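Side-chain contacts in aminotransferase, class I and II (Erwinia tasmaniensis, PDB 5Z0Q), which binds pyridoxal-5'-phosphate and belongs to the class I and II aminotransferases, enzymes that depend on this cofactor and commonly work as dimers: residues G62-G67 and D275-V280; A245-S250 and Y279-A284; F96-V101 and R265-M270; T102-A107 and I233-P238; A74-E79 and A285-Q290. All blocks are in the same frame, centred on the assembly; numbering follows the deposited sequence.

Interaction 1. Residues G62-G67 and D275-V280; sequences GVFGYG and DVLAYV. With PLP (pyridoxal-5'-phosphate), chain Q.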
# COMPACT_ATOMS: atom_id res chain seq x y z
N GLY A 62 0.21 -19.39 -9.03
CA GLY A 62 0.68 -20.07 -7.84
C GLY A 62 1.59 -19.26 -6.93
O GLY A 62 1.45 -19.32 -5.71
N VAL A 63 2.53 -18.52 -7.51
CA VAL A 63 3.57 -17.83 -6.75
C VAL A 63 3.19 -16.36 -6.61
O VAL A 63 2.69 -15.74 -7.55
CB VAL A 63 4.94 -17.99 -7.42
CG1 VAL A 63 6.05 -17.69 -6.42
CG2 VAL A 63 5.09 -19.38 -8.00
N PHE A 64 3.45 -15.80 -5.43
CA PHE A 64 3.13 -14.41 -5.11
C PHE A 64 4.32 -13.74 -4.42
O PHE A 64 4.18 -13.08 -3.39
CB PHE A 64 1.88 -14.32 -4.24
CG PHE A 64 0.71 -15.08 -4.78
CD1 PHE A 64 -0.08 -14.55 -5.79
CD2 PHE A 64 0.39 -16.33 -4.27
CE1 PHE A 64 -1.16 -15.26 -6.29
CE2 PHE A 64 -0.69 -17.04 -4.76
CZ PHE A 64 -1.47 -16.50 -5.77
N GLY A 65 5.51 -13.90 -5.00
CA GLY A 65 6.69 -13.26 -4.47
C GLY A 65 6.76 -11.79 -4.84
O GLY A 65 5.80 -11.19 -5.33
N TYR A 66 7.93 -11.20 -4.59
CA TYR A 66 8.14 -9.79 -4.90
C TYR A 66 7.99 -9.55 -6.39
O TYR A 66 8.62 -10.23 -7.21
CB TYR A 66 9.51 -9.34 -4.41
CG TYR A 66 9.62 -9.24 -2.91
CD1 TYR A 66 9.13 -8.13 -2.23
CD2 TYR A 66 10.22 -10.24 -2.17
CE1 TYR A 66 9.22 -8.03 -0.86
CE2 TYR A 66 10.33 -10.15 -0.80
CZ TYR A 66 9.82 -9.05 -0.14
OH TYR A 66 9.92 -8.95 1.22
N GLY A 67 7.17 -8.56 -6.75
CA GLY A 67 6.85 -8.28 -8.13
C GLY A 67 7.49 -6.98 -8.62
O GLY A 67 7.96 -6.15 -7.85
N ASP A 275 0.24 -3.83 -5.10
CA ASP A 275 -0.02 -5.26 -4.99
C ASP A 275 0.22 -5.95 -6.33
O ASP A 275 -0.03 -5.39 -7.40
CB ASP A 275 -1.45 -5.49 -4.51
CG ASP A 275 -1.75 -6.94 -4.18
OD1 ASP A 275 -1.57 -7.82 -5.05
OD2 ASP A 275 -2.16 -7.22 -3.03
N VAL A 276 0.70 -7.20 -6.25
CA VAL A 276 0.93 -7.99 -7.46
C VAL A 276 -0.37 -8.22 -8.21
O VAL A 276 -0.43 -8.13 -9.44
CB VAL A 276 1.63 -9.31 -7.10
CG1 VAL A 276 1.31 -10.39 -8.12
CG2 VAL A 276 3.14 -9.11 -7.01
N LEU A 277 -1.45 -8.51 -7.47
CA LEU A 277 -2.75 -8.73 -8.10
C LEU A 277 -3.40 -7.43 -8.55
O LEU A 277 -4.19 -7.45 -9.50
CB LEU A 277 -3.67 -9.48 -7.13
CG LEU A 277 -3.19 -10.86 -6.69
CD1 LEU A 277 -4.07 -11.42 -5.60
CD2 LEU A 277 -3.15 -11.81 -7.88
N ALA A 278 -3.08 -6.31 -7.90
CA ALA A 278 -3.66 -5.04 -8.30
C ALA A 278 -3.15 -4.60 -9.67
O ALA A 278 -3.90 -3.97 -10.44
CB ALA A 278 -3.36 -3.97 -7.25
N TYR A 279 -1.89 -4.90 -9.99
CA TYR A 279 -1.37 -4.59 -11.32
C TYR A 279 -2.13 -5.36 -12.40
O TYR A 279 -2.41 -4.81 -13.47
CB TYR A 279 0.12 -4.92 -11.38
CG TYR A 279 1.03 -3.80 -10.94
CD1 TYR A 279 0.75 -2.48 -11.27
CD2 TYR A 279 2.17 -4.07 -10.20
CE1 TYR A 279 1.59 -1.46 -10.86
CE2 TYR A 279 3.01 -3.05 -9.79
CZ TYR A 279 2.72 -1.75 -10.13
OH TYR A 279 3.55 -0.74 -9.72
N VAL A 280 -2.47 -6.62 -12.12
CA VAL A 280 -3.14 -7.44 -13.12
C VAL A 280 -4.55 -6.92 -13.40
O VAL A 280 -5.00 -6.90 -14.55
CB VAL A 280 -3.16 -8.91 -12.66
CG1 VAL A 280 -3.95 -9.77 -13.63
CG2 VAL A 280 -1.74 -9.44 -12.53
N1 PLP Q . 11.92 -7.35 7.53
C2 PLP Q . 13.04 -8.14 7.38
C2A PLP Q . 14.04 -8.25 8.49
C3 PLP Q . 13.24 -8.84 6.19
O3 PLP Q . 14.36 -9.63 6.05
C4 PLP Q . 12.32 -8.74 5.16
C4A PLP Q . 12.42 -9.67 3.98
C5 PLP Q . 11.19 -7.94 5.31
C6 PLP Q . 11.00 -7.25 6.50
C5A PLP Q . 10.19 -7.84 4.18
O4P PLP Q . 9.19 -6.89 4.47
P PLP Q . 7.95 -6.68 3.46
O1P PLP Q . 7.35 -5.31 3.66
O2P PLP Q . 6.90 -7.74 3.74
O3P PLP Q . 8.43 -6.82 2.03

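Interaction 2. Residues A245-S250 and Y279-A284; sequences AGLGAS and YVAASA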
# COMPACT_ATOMS: atom_id res chain seq x y z
N ALA A 245 -11.45 -0.25 -6.44
CA ALA A 245 -10.78 0.55 -5.41
C ALA A 245 -10.28 -0.31 -4.26
O ALA A 245 -9.34 0.10 -3.57
CB ALA A 245 -11.73 1.63 -4.89
N GLY A 246 -10.87 -1.49 -4.05
CA GLY A 246 -10.39 -2.41 -3.04
C GLY A 246 -9.01 -2.97 -3.29
O GLY A 246 -8.41 -3.52 -2.37
N LEU A 247 -8.51 -2.84 -4.52
CA LEU A 247 -7.13 -3.19 -4.85
C LEU A 247 -6.22 -1.97 -4.89
O LEU A 247 -5.09 -2.03 -4.40
CB LEU A 247 -7.09 -3.92 -6.20
CG LEU A 247 -8.09 -5.07 -6.31
CD1 LEU A 247 -8.16 -5.62 -7.72
CD2 LEU A 247 -7.74 -6.17 -5.32
N GLY A 248 -6.70 -0.87 -5.48
CA GLY A 248 -6.03 0.41 -5.34
C GLY A 248 -4.78 0.60 -6.17
O GLY A 248 -3.78 1.13 -5.66
N ALA A 249 -4.80 0.20 -7.44
CA ALA A 249 -3.68 0.44 -8.34
C ALA A 249 -3.89 1.79 -9.02
O ALA A 249 -4.89 1.99 -9.72
CB ALA A 249 -3.56 -0.68 -9.37
N SER A 250 -2.94 2.71 -8.81
CA SER A 250 -3.03 4.06 -9.36
C SER A 250 -1.66 4.46 -9.90
O SER A 250 -0.67 3.73 -9.75
CB SER A 250 -3.52 5.06 -8.31
OG SER A 250 -2.54 5.24 -7.30
N TYR A 279 -1.89 -4.90 -9.99
CA TYR A 279 -1.37 -4.59 -11.32
C TYR A 279 -2.13 -5.36 -12.40
O TYR A 279 -2.41 -4.81 -13.47
CB TYR A 279 0.12 -4.92 -11.38
CG TYR A 279 1.03 -3.80 -10.94
CD1 TYR A 279 0.75 -2.48 -11.27
CD2 TYR A 279 2.17 -4.07 -10.20
CE1 TYR A 279 1.59 -1.46 -10.86
CE2 TYR A 279 3.01 -3.05 -9.79
CZ TYR A 279 2.72 -1.75 -10.13
OH TYR A 279 3.55 -0.74 -9.72
N VAL A 280 -2.47 -6.62 -12.12
CA VAL A 280 -3.14 -7.44 -13.12
C VAL A 280 -4.55 -6.92 -13.40
O VAL A 280 -5.00 -6.90 -14.55
CB VAL A 280 -3.16 -8.91 -12.66
CG1 VAL A 280 -3.95 -9.77 -13.63
CG2 VAL A 280 -1.74 -9.44 -12.53
N ALA A 281 -5.25 -6.49 -12.35
CA ALA A 281 -6.62 -6.00 -12.54
C ALA A 281 -6.63 -4.65 -13.24
O ALA A 281 -7.47 -4.40 -14.11
CB ALA A 281 -7.34 -5.92 -11.20
N ALA A 282 -5.70 -3.75 -12.88
CA ALA A 282 -5.67 -2.43 -13.49
C ALA A 282 -5.31 -2.51 -14.97
O ALA A 282 -5.82 -1.73 -15.78
CB ALA A 282 -4.69 -1.53 -12.75
N SER A 283 -4.43 -3.45 -15.33
CA SER A 283 -4.09 -3.63 -16.74
C SER A 283 -5.30 -4.11 -17.54
O SER A 283 -5.65 -3.52 -18.56
CB SER A 283 -2.92 -4.61 -16.88
OG SER A 283 -1.71 -4.02 -16.45
N ALA A 284 -5.94 -5.19 -17.07
CA ALA A 284 -7.10 -5.72 -17.78
C ALA A 284 -8.25 -4.72 -17.82
O ALA A 284 -9.06 -4.74 -18.76
CB ALA A 284 -7.56 -7.03 -17.13

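Interaction 3. Residues F96-V101 and R265-M270; sequences FLPGVV and RMRKGM. With PLP (pyridoxal-5'-phosphate), chain M.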
# COMPACT_ATOMS: atom_id res chain seq x y z
N PHE A 96 3.94 4.61 -10.10
CA PHE A 96 2.81 3.82 -9.65
C PHE A 96 2.67 3.87 -8.13
O PHE A 96 3.67 3.82 -7.40
CB PHE A 96 2.95 2.38 -10.13
CG PHE A 96 2.96 2.23 -11.63
CD1 PHE A 96 1.79 2.40 -12.35
CD2 PHE A 96 4.13 1.94 -12.30
CE1 PHE A 96 1.79 2.28 -13.73
CE2 PHE A 96 4.14 1.81 -13.68
CZ PHE A 96 2.97 1.98 -14.39
N LEU A 97 1.43 3.96 -7.67
CA LEU A 97 1.12 4.14 -6.26
C LEU A 97 0.00 3.20 -5.85
O LEU A 97 -0.81 2.80 -6.69
CB LEU A 97 0.71 5.60 -5.97
CG LEU A 97 1.74 6.68 -6.26
CD1 LEU A 97 1.06 8.03 -6.43
CD2 LEU A 97 2.78 6.74 -5.16
N PRO A 98 -0.06 2.83 -4.56
CA PRO A 98 -1.19 2.02 -4.05
C PRO A 98 -2.35 2.88 -3.57
O PRO A 98 -2.70 2.92 -2.38
CB PRO A 98 -0.53 1.23 -2.92
CG PRO A 98 0.49 2.18 -2.38
CD PRO A 98 1.01 2.98 -3.56
N GLY A 99 -2.98 3.58 -4.50
CA GLY A 99 -4.09 4.46 -4.20
C GLY A 99 -3.85 5.87 -4.69
O GLY A 99 -2.77 6.23 -5.16
N VAL A 100 -4.91 6.68 -4.59
CA VAL A 100 -4.86 8.06 -5.04
C VAL A 100 -4.68 8.98 -3.84
O VAL A 100 -4.03 10.03 -3.94
CB VAL A 100 -6.14 8.43 -5.83
CG1 VAL A 100 -6.05 9.86 -6.35
CG2 VAL A 100 -6.35 7.45 -6.97
N VAL A 101 -5.23 8.58 -2.69
CA VAL A 101 -5.12 9.39 -1.48
C VAL A 101 -3.66 9.54 -1.07
O VAL A 101 -3.23 10.61 -0.63
CB VAL A 101 -5.97 8.79 -0.35
CG1 VAL A 101 -5.82 9.61 0.93
CG2 VAL A 101 -7.43 8.72 -0.77
N ARG A 265 11.40 10.77 -3.58
CA ARG A 265 12.14 10.80 -2.33
C ARG A 265 11.20 10.86 -1.13
O ARG A 265 11.47 10.25 -0.09
CB ARG A 265 13.10 11.99 -2.32
CG ARG A 265 13.96 12.11 -1.07
CD ARG A 265 15.18 12.99 -1.30
NE ARG A 265 14.83 14.37 -1.63
CZ ARG A 265 14.85 14.88 -2.86
NH1 ARG A 265 15.20 14.12 -3.89
NH2 ARG A 265 14.52 16.15 -3.06
N MET A 266 10.08 11.58 -1.26
CA MET A 266 9.09 11.62 -0.20
C MET A 266 8.33 10.30 -0.09
O MET A 266 7.85 9.94 0.99
CB MET A 266 8.12 12.78 -0.43
CG MET A 266 7.05 12.95 0.63
SD MET A 266 7.73 13.34 2.26
CE MET A 266 8.67 14.82 1.88
N ARG A 267 8.22 9.57 -1.20
CA ARG A 267 7.45 8.33 -1.22
C ARG A 267 8.26 7.14 -0.72
O ARG A 267 7.69 6.22 -0.11
CB ARG A 267 6.95 8.06 -2.65
CG ARG A 267 6.07 6.83 -2.82
CD ARG A 267 6.87 5.60 -3.24
NE ARG A 267 6.00 4.46 -3.51
CZ ARG A 267 5.56 4.14 -4.72
NH1 ARG A 267 4.77 3.09 -4.89
NH2 ARG A 267 5.91 4.87 -5.77
N LYS A 268 9.57 7.14 -0.94
CA LYS A 268 10.39 5.95 -0.74
C LYS A 268 10.35 5.49 0.71
O LYS A 268 10.47 6.29 1.64
CB LYS A 268 11.83 6.24 -1.17
CG LYS A 268 12.76 5.05 -1.10
CD LYS A 268 14.06 5.34 -1.84
CE LYS A 268 14.67 6.66 -1.37
NZ LYS A 268 15.82 7.07 -2.22
N GLY A 269 10.17 4.18 0.90
CA GLY A 269 10.15 3.58 2.22
C GLY A 269 8.83 3.75 2.94
O GLY A 269 8.33 2.81 3.58
N MET A 270 8.25 4.95 2.85
CA MET A 270 7.02 5.24 3.58
C MET A 270 5.79 4.66 2.90
O MET A 270 4.87 4.19 3.57
CB MET A 270 6.87 6.75 3.75
CG MET A 270 5.89 7.17 4.82
SD MET A 270 6.41 6.68 6.48
CE MET A 270 5.11 7.42 7.46
N1 PLP M . -9.85 10.83 -5.51
C2 PLP M . -11.18 11.20 -5.53
C2A PLP M . -11.57 12.61 -5.90
C3 PLP M . -12.17 10.28 -5.21
O3 PLP M . -13.49 10.64 -5.24
C4 PLP M . -11.81 8.97 -4.87
C4A PLP M . -12.88 7.93 -4.70
C5 PLP M . -10.47 8.61 -4.85
C6 PLP M . -9.50 9.54 -5.17
C5A PLP M . -10.10 7.19 -4.48
O4P PLP M . -8.77 7.13 -4.00
P PLP M . -8.25 5.78 -3.28
O1P PLP M . -9.25 5.36 -2.23
O2P PLP M . -6.91 6.03 -2.64
O3P PLP M . -8.13 4.70 -4.33

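Interaction 4. Residues T102-A107 and I233-P238; sequences TGINIA and ITLMSP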
# COMPACT_ATOMS: atom_id res chain seq x y z
N THR A 102 -2.88 8.47 -1.21
CA THR A 102 -1.46 8.55 -0.90
C THR A 102 -0.73 9.49 -1.85
O THR A 102 0.22 10.17 -1.44
CB THR A 102 -0.82 7.16 -0.93
OG1 THR A 102 0.58 7.27 -0.66
CG2 THR A 102 -1.03 6.49 -2.28
N GLY A 103 -1.16 9.56 -3.11
CA GLY A 103 -0.56 10.51 -4.03
C GLY A 103 -0.84 11.95 -3.67
O GLY A 103 -0.01 12.83 -3.92
N ILE A 104 -2.01 12.21 -3.08
CA ILE A 104 -2.32 13.56 -2.63
C ILE A 104 -1.44 13.95 -1.45
O ILE A 104 -0.94 15.08 -1.37
CB ILE A 104 -3.82 13.67 -2.28
CG1 ILE A 104 -4.67 13.42 -3.52
CG2 ILE A 104 -4.14 15.02 -1.67
CD1 ILE A 104 -6.16 13.35 -3.24
N ASN A 105 -1.23 13.02 -0.51
CA ASN A 105 -0.44 13.32 0.67
C ASN A 105 1.03 13.54 0.32
O ASN A 105 1.65 14.51 0.77
CB ASN A 105 -0.59 12.21 1.71
CG ASN A 105 -1.91 12.29 2.45
OD1 ASN A 105 -1.98 12.79 3.58
ND2 ASN A 105 -2.98 11.81 1.83
N ILE A 106 1.60 12.64 -0.49
CA ILE A 106 3.00 12.78 -0.89
C ILE A 106 3.23 14.11 -1.58
O ILE A 106 4.23 14.80 -1.33
CB ILE A 106 3.43 11.60 -1.79
CG1 ILE A 106 3.28 10.27 -1.05
CG2 ILE A 106 4.87 11.78 -2.25
CD1 ILE A 106 3.37 9.08 -1.97
N ALA A 107 2.30 14.52 -2.45
CA ALA A 107 2.45 15.78 -3.17
C ALA A 107 2.52 16.96 -2.21
O ALA A 107 3.32 17.88 -2.40
CB ALA A 107 1.30 15.96 -4.16
N ILE A 233 1.30 17.61 -11.34
CA ILE A 233 1.29 16.16 -11.18
C ILE A 233 -0.13 15.68 -11.41
O ILE A 233 -1.08 16.27 -10.87
CB ILE A 233 1.81 15.73 -9.79
CG1 ILE A 233 1.58 14.24 -9.57
CG2 ILE A 233 1.15 16.56 -8.69
CD1 ILE A 233 1.93 13.76 -8.18
N THR A 234 -0.29 14.63 -12.20
CA THR A 234 -1.59 14.12 -12.61
C THR A 234 -1.83 12.76 -11.95
O THR A 234 -1.02 11.85 -12.11
CB THR A 234 -1.68 14.01 -14.13
OG1 THR A 234 -1.24 15.24 -14.72
CG2 THR A 234 -3.11 13.72 -14.56
N LEU A 235 -2.95 12.64 -11.23
CA LEU A 235 -3.31 11.41 -10.54
C LEU A 235 -4.46 10.74 -11.28
O LEU A 235 -5.53 11.33 -11.44
CB LEU A 235 -3.71 11.70 -9.09
CG LEU A 235 -2.62 12.29 -8.18
CD1 LEU A 235 -3.20 12.63 -6.82
CD2 LEU A 235 -1.46 11.32 -8.04
N MET A 236 -4.23 9.50 -11.72
CA MET A 236 -5.24 8.75 -12.45
C MET A 236 -5.20 7.29 -12.01
O MET A 236 -4.19 6.79 -11.51
CB MET A 236 -5.02 8.84 -13.97
CG MET A 236 -5.26 10.23 -14.54
SD MET A 236 -4.87 10.33 -16.29
CE MET A 236 -3.16 9.79 -16.28
N SER A 237 -6.34 6.61 -12.20
CA SER A 237 -6.51 5.23 -11.77
C SER A 237 -7.80 4.65 -12.33
O SER A 237 -8.77 5.39 -12.56
CB SER A 237 -6.51 5.13 -10.25
OG SER A 237 -6.93 3.86 -9.81
N PRO A 238 -7.86 3.34 -12.58
CA PRO A 238 -9.13 2.73 -12.99
C PRO A 238 -9.94 2.22 -11.81
O PRO A 238 -10.85 1.41 -11.98
CB PRO A 238 -8.68 1.57 -13.89
CG PRO A 238 -7.38 1.15 -13.27
CD PRO A 238 -6.73 2.40 -12.72

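Interaction 5. Residues A74-E79 and A285-Q290; sequences AEVAIE and AWREGQ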
# COMPACT_ATOMS: atom_id res chain seq x y z
N ALA A 74 1.76 0.41 -17.76
CA ALA A 74 2.34 1.65 -18.27
C ALA A 74 2.08 1.81 -19.76
O ALA A 74 1.87 2.93 -20.24
CB ALA A 74 3.84 1.69 -17.98
N GLU A 75 2.07 0.70 -20.51
CA GLU A 75 1.82 0.77 -21.94
C GLU A 75 0.37 1.13 -22.23
O GLU A 75 0.09 2.01 -23.06
CB GLU A 75 2.19 -0.56 -22.60
CG GLU A 75 1.94 -0.63 -24.10
CD GLU A 75 0.77 -1.53 -24.45
OE1 GLU A 75 -0.37 -1.04 -24.50
OE2 GLU A 75 1.00 -2.74 -24.67
N VAL A 76 -0.57 0.47 -21.56
CA VAL A 76 -1.98 0.74 -21.82
C VAL A 76 -2.39 2.11 -21.28
O VAL A 76 -3.31 2.74 -21.82
CB VAL A 76 -2.86 -0.39 -21.23
CG1 VAL A 76 -2.79 -0.40 -19.71
CG2 VAL A 76 -4.29 -0.24 -21.70
N ALA A 77 -1.71 2.59 -20.24
CA ALA A 77 -2.01 3.93 -19.74
C ALA A 77 -1.58 5.00 -20.73
O ALA A 77 -2.29 5.99 -20.93
CB ALA A 77 -1.33 4.15 -18.38
N ILE A 78 -0.42 4.82 -21.36
CA ILE A 78 0.06 5.79 -22.34
C ILE A 78 -0.86 5.81 -23.56
O ILE A 78 -1.24 6.87 -24.06
CB ILE A 78 1.52 5.49 -22.73
CG1 ILE A 78 2.45 5.77 -21.56
CG2 ILE A 78 1.93 6.30 -23.95
CD1 ILE A 78 3.90 5.46 -21.84
N GLU A 79 -1.23 4.62 -24.06
CA GLU A 79 -2.15 4.55 -25.19
C GLU A 79 -3.50 5.16 -24.86
O GLU A 79 -4.15 5.75 -25.74
CB GLU A 79 -2.31 3.10 -25.65
CG GLU A 79 -1.10 2.52 -26.36
CD GLU A 79 -1.31 1.08 -26.78
OE1 GLU A 79 -2.28 0.45 -26.30
OE2 GLU A 79 -0.51 0.57 -27.59
N ALA A 285 -8.34 -3.84 -16.82
CA ALA A 285 -9.40 -2.84 -16.81
C ALA A 285 -9.25 -1.88 -17.98
O ALA A 285 -10.20 -1.63 -18.73
CB ALA A 285 -9.39 -2.08 -15.48
N TRP A 286 -8.05 -1.32 -18.16
CA TRP A 286 -7.81 -0.36 -19.22
C TRP A 286 -7.46 -1.00 -20.56
O TRP A 286 -7.52 -0.31 -21.58
CB TRP A 286 -6.69 0.61 -18.81
CG TRP A 286 -7.16 1.76 -17.99
CD1 TRP A 286 -8.46 2.16 -17.81
CD2 TRP A 286 -6.36 2.66 -17.22
NE1 TRP A 286 -8.50 3.26 -16.99
CE2 TRP A 286 -7.23 3.58 -16.61
CE3 TRP A 286 -4.98 2.77 -16.99
CZ2 TRP A 286 -6.77 4.61 -15.78
CZ3 TRP A 286 -4.53 3.79 -16.17
CH2 TRP A 286 -5.42 4.69 -15.57
N ARG A 287 -7.10 -2.28 -20.58
CA ARG A 287 -6.74 -2.93 -21.84
C ARG A 287 -7.96 -3.46 -22.59
O ARG A 287 -8.06 -3.28 -23.80
CB ARG A 287 -5.74 -4.06 -21.60
CG ARG A 287 -4.94 -4.44 -22.83
CD ARG A 287 -4.28 -5.81 -22.71
NE ARG A 287 -3.34 -5.89 -21.60
CZ ARG A 287 -3.55 -6.60 -20.49
NH1 ARG A 287 -4.68 -7.29 -20.35
NH2 ARG A 287 -2.64 -6.62 -19.53
N GLU A 288 -8.88 -4.12 -21.89
CA GLU A 288 -10.01 -4.75 -22.56
C GLU A 288 -11.34 -4.55 -21.83
O GLU A 288 -12.32 -5.23 -22.17
CB GLU A 288 -9.75 -6.26 -22.74
CG GLU A 288 -8.62 -6.57 -23.71
CD GLU A 288 -8.12 -7.99 -23.58
OE1 GLU A 288 -7.28 -8.40 -24.41
OE2 GLU A 288 -8.56 -8.70 -22.65
N GLY A 289 -11.41 -3.64 -20.86
CA GLY A 289 -12.64 -3.38 -20.15
C GLY A 289 -13.48 -2.25 -20.70
O GLY A 289 -14.51 -1.91 -20.11
N GLN A 290 -13.07 -1.66 -21.82
CA GLN A 290 -13.79 -0.50 -22.35
C GLN A 290 -15.24 -0.80 -22.72
O GLN A 290 -16.11 0.03 -22.41
CB GLN A 290 -13.03 0.08 -23.55
CG GLN A 290 -13.59 1.40 -24.03
CD GLN A 290 -13.68 2.42 -22.92
OE1 GLN A 290 -12.71 2.66 -22.20
NE2 GLN A 290 -14.84 3.04 -22.78

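Interaction 1. Residues G62-G67 and D275-V280
Tyr66 OH donates a 2.7 Å hydrogen bond to O3P of pyridoxal-5'-phosphate in chain Q, while Gly65 and Gly67, its neighbours in sequence, rest against Val276. The phosphate oxygen lies in the plane of the phenol, at the ring's edge. The side chain of Tyr66 leaves the backbone pointing away from 275-280, and the same hydroxyl makes a weak hydrogen bond with Lys240 of the second subunit, so this one oxygen has partners in both the ligand and the lysine. On the opposing segment the work is done by one branch of Val276: CG2, anti to the carbonyl carbon, lies 3.8 Å from Gly65 O and 4.0 Å from Gly67 CA. Farther back, Phe64 CE1 approaches Leu277 CD2 at 4.3 Å, the methyl standing obliquely to the ring. Val276 and Leu277 also lean on Arg58 of helix 49-59. Helix 276-288 is opened by Asp275 as N-cap, its OD1 accepting from Leu277 N. Val100 N, Val101 N and His207 NE2, all of the second subunit, supply other bonds to this ligand. A tyrosine lent across the dimer interface to the cofactor phosphate is a hallmark of the fold type I aminotransferase active site.

Interaction 2. Residues A245-S250 and Y279-A284
Leu247 makes the first contact along 245-250, reaching toward helix 276-288 so that its CD1 sits 3.6 Å from Ala281 CB. Its CG is anti to the carbonyl carbon (chi1 -50°) and the chain then runs on extended, which carries the methyl out to the helix surface; the same side chain packs on Ala278 and on Asp275 of the second subunit. At Gly248 the backbone turns with positive phi (77°), and the following residue faces the helix again. There Ala249 CB meets Ala282 CB at 3.7 Å, and the backbones close in, from 8.2 Å between Leu247 CA and Ala281 CA to 6.2 Å between Ala249 CA and Ala282 CA. Ala249 O accepts a hydrogen bond from Ser237 OG. Ser250, pointing away from the helix, enters strand 250-253 and pairs by backbone with Leu97. The loop thus links the region after Lys240, a residue of the pyridoxal-5'-phosphate pocket, to the large sheet of the cofactor-binding domain. Within the helix, Tyr279 O takes Ser283 N and Ser283 OG from opposite faces of its plane. Between the segments, methyl groups alone meet, so the fit depends on shape and burial, and the small size of the alanines probably allows the close approach.

Interaction 3. Residues F96-V101 and R265-M270
Two hydrogen bonds converge on Phe96 O: Arg267 NH1 donates at 2.8 Å and Arg267 NH2 at 3.0 Å, an end-on grip by both terminal nitrogens on one carbonyl oxygen. NH1 lies in the carbonyl plane, whereas NH2 is tilted 23° from it. The arginine reaches this position by bending at chi2 (-94°), and bonds from NE to Val271 O and from NH1 to Pro272 O help fix its rotation.

Van der Waals contact comes from Leu97, whose CD2 lies 3.7 Å above one face of the Arg267 guanidinium, displaced toward its rim, the two side chains sliding past each other in opposite directions. Pro98 CD adds a looser touch, 4.0 Å from Arg267 NH1. Within this chain, strand 94-97 is an outermost strand of the large sheet, and Pro98 turns it, as the centre of an inverse gamma turn, into the cofactor site at the start of helix 101-111.

Ligand bonds follow: Val100 N at 2.9 Å and Val101 N at 3.1 Å both donate to O2P of pyridoxal-5'-phosphate in chain M.

Interaction 4. Residues T102-A107 and I233-P238
Leu235 extends its side chain from strand 232-236 to Gly103 and Ile104 of helix 101-111, a helix-on-sheet contact inside the alpha/beta cofactor-binding domain of a fold type I protein. Its CD1 lies 3.7 Å from Ile104 CG1 and 3.9 Å from Ile104 N. The other methyl, Leu235 CD2, reaches Gly103 CA at 4.2 Å. Because Gly103 has no side chain, the leucine can lie directly on the helix backbone, and Gly103 CA and Leu235 CA come within 7.1 Å. The Ile104 and Leu235 side chains cross at about a right angle, with CG1 of the isoleucine, anti to the carbonyl carbon (chi1 -63°), doing the touching.

In the next shell, Leu235 is held by backbone bonds to Ser203 and Glu205 and flanked by Cys202 and Ala252 on the neighbouring strands. Ile104 packs on Asp204, a residue of the pyridoxal-5'-phosphate pocket, and its side chain comes within about 5 Å of the bound ligand. Ala107 faces Ile233 one turn farther along. Beyond them, Asn105 ND2 bonds Val101 O in the first turn of the helix, and Thr102 OG1 is hydrogen-bonded to Met270 O of the second subunit.

Interaction 5. Residues A74-E79 and A285-Q290
Val76 packs on the backbone of helix 276-288 at Trp286 and Arg287, and this is the close side of the contact. Val76 CG2, anti to the backbone N, lies 3.6 Å from Arg287 CA and 3.9 Å from Trp286 CB. Val76 CG1, placed between the backbone N and the carbonyl carbon (chi1 66°), reaches Trp286 CB at 4.1 Å, so both branches of the valine lodge against the base of the tryptophan, and the two side chains cross at about a right angle. Next along helix 71-83, Ala77 CB meets the six-membered part of the Trp286 indole obliquely, 3.9 Å from Trp286 CZ3. At the far end of that ring system, Trp286 NE1 is hydrogen-bonded to Asp209 OD2, which helps to set how the indole is turned.

Toward solvent the fit slackens. Arg287 contributes its aliphatic base, CB standing 4.1 Å from Val76 CG2, and its exposed chain then runs away from the valine. Glu75 OE2 remains 6.2 Å from Arg287 NE, too far for a salt bridge, although the opposite charges may attract weakly. Gln290 OE1, by contrast, accepts a hydrogen bond from Arg80 NH2, tying the end of 285-290 back to helix 71-83. Inward, Ala77 and Trp286 both pack on Leu251 of strand 250-253, and Ala74 on Leu94 and Phe96 of strand 94-97, so the two helices lie together against one margin of the large sheet.

In the fold
Helix 276-288 runs through interactions 1, 2 and 5, meeting in turn the loop 62-67, the loop 245-250 and helix 71-83; the centre of interaction 2 lies about 11 Å from those of the other two. Interactions 3 and 4, about 9 Å apart between centres, both reach the large sheet, interaction 3 joining strand 94-97 to helix 257-267 and interaction 4 setting helix 101-111 on strand 232-236. Along the chain, 96-101 with 265-270 encloses 102-107 with 233-238, and both are nested in the loop closed by interaction 1. Ser250 joins 2 to 3, and Trp286 packs on Pro238 between 5 and 4. Interactions 1 and 3 touch different pyridoxal-5'-phosphate molecules, reaching both cofactor sites of the dimer.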